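Local coordinates for protein Endonuclease/exonuclease/phosphatase (PDB 4RUW) that belongs to the endonuclease/exonuclease/phosphatase family, combines a DNase I-like domain with an Ig-like domain, and holds a zinc ion, at residues A140-P143 and G144-N147. Residues are numbered along the deposited sequence; the frame is centred on the assembly and turned at random.
Sequences AVLP and GSSN
With chi1 at 60°, Ser145 OG sits between its own backbone N and carbonyl carbon and meets Leu142 O, which a type II beta turn, Leu142 to Ser145, has already brought near. The central pair fits that class: Pro143 is extended, and Gly144 takes the positive phi, 80°, at the next corner. Leu142 O accepts two bonds from Ser145. In the turn bond Ser145 N reaches Leu142 O at 3.2 Å with an N-H...O angle of 145°, the donor raised above the carbonyl plane; the hydroxyl bond is shorter, Ser145 OG to Leu142 O 2.7 Å, and lies in that plane. The two donors thus approach the oxygen from different directions, and together they tie the serine's main chain and side chain to one acceptor. Ser145 OG also bonds to Leu135 N, so this buried hydroxyl bridges to the segment leading into strand 136-137.

The turn links the short strand 140-141 to strand 146-153 of a large sheet in the DNase I-like domain. It borders the zinc site: the Ser145 side chain lies about 5 Å from the metal and touches Asp100 and His137, both ligands, while Ser146 N bonds to Asp100 OD1. Leu142 adds apolar contact: CG is anti to the backbone N, and with the second torsion CD2 of Leu142 comes to 4.0 Å from Ser145 CB.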
loop_
_atom_site.group_PDB
_atom_site.type_symbol
_atom_site.label_atom_id
_atom_site.label_comp_id
_atom_site.label_asym_id
_atom_site.label_seq_id
_atom_site.Cartn_x
_atom_site.Cartn_y
_atom_site.Cartn_z
ATOM N N ALA A 140 -27.168 5.209 15.740
ATOM C CA ALA A 140 -27.980 3.999 15.787
ATOM C C ALA A 140 -27.708 3.106 14.586
ATOM O O ALA A 140 -27.436 3.594 13.491
ATOM C CB ALA A 140 -29.457 4.351 15.862
ATOM N N VAL A 141 -27.784 1.797 14.801
ATOM C CA VAL A 141 -27.639 0.832 13.718
ATOM C C VAL A 141 -28.677 1.116 12.642
ATOM O O VAL A 141 -29.863 1.256 12.937
ATOM C CB VAL A 141 -27.800 -0.616 14.232
ATOM C CG1 VAL A 141 -27.967 -1.596 13.077
ATOM C CG2 VAL A 141 -26.612 -1.002 15.100
ATOM N N LEU A 142 -28.219 1.230 11.400
ATOM C CA LEU A 142 -29.110 1.464 10.276
ATOM C C LEU A 142 -29.329 0.155 9.538
ATOM O O LEU A 142 -28.418 -0.353 8.889
ATOM C CB LEU A 142 -28.519 2.514 9.332
ATOM C CG LEU A 142 -29.324 2.820 8.069
ATOM C CD1 LEU A 142 -30.718 3.336 8.422
ATOM C CD2 LEU A 142 -28.578 3.810 7.172
ATOM N N PRO A 143 -30.537 -0.412 9.657
ATOM C CA PRO A 143 -30.837 -1.660 8.947
ATOM C C PRO A 143 -30.657 -1.504 7.443
ATOM O O PRO A 143 -31.011 -0.467 6.880
ATOM C CB PRO A 143 -32.308 -1.910 9.296
ATOM C CG PRO A 143 -32.501 -1.210 10.603
ATOM C CD PRO A 143 -31.658 0.022 10.510
ATOM N N GLY A 144 -30.074 -2.509 6.803
ATOM C CA GLY A 144 -29.912 -2.487 5.365
ATOM C C GLY A 144 -28.741 -1.650 4.883
ATOM O O GLY A 144 -28.605 -1.416 3.682
ATOM N N SER A 145 -27.895 -1.196 5.804
ATOM C CA SER A 145 -26.705 -0.449 5.410
ATOM C C SER A 145 -25.539 -1.397 5.141
ATOM O O SER A 145 -25.525 -2.537 5.606
ATOM C CB SER A 145 -26.331 0.576 6.480
ATOM O OG SER A 145 -26.049 -0.043 7.726
ATOM N N SER A 146 -24.559 -0.930 4.387
ATOM C CA SER A 146 -23.370 -1.730 4.145
ATOM C C SER A 146 -22.206 -0.860 3.733
ATOM O O SER A 146 -22.392 0.222 3.180
ATOM C CB SER A 146 -23.618 -2.787 3.067
ATOM O OG SER A 146 -23.705 -2.216 1.776
ATOM N N ASN A 147 -21.008 -1.344 4.032
ATOM C CA ASN A 147 -19.778 -0.729 3.572
ATOM C C ASN A 147 -19.052 -1.683 2.644
ATOM O O ASN A 147 -19.118 -2.906 2.819
ATOM C CB ASN A 147 -18.865 -0.383 4.745
ATOM C CG ASN A 147 -17.602 0.312 4.292
ATOM O OD1 ASN A 147 -17.638 1.469 3.914
ATOM N ND2 ASN A 147 -16.491 -0.414 4.264
#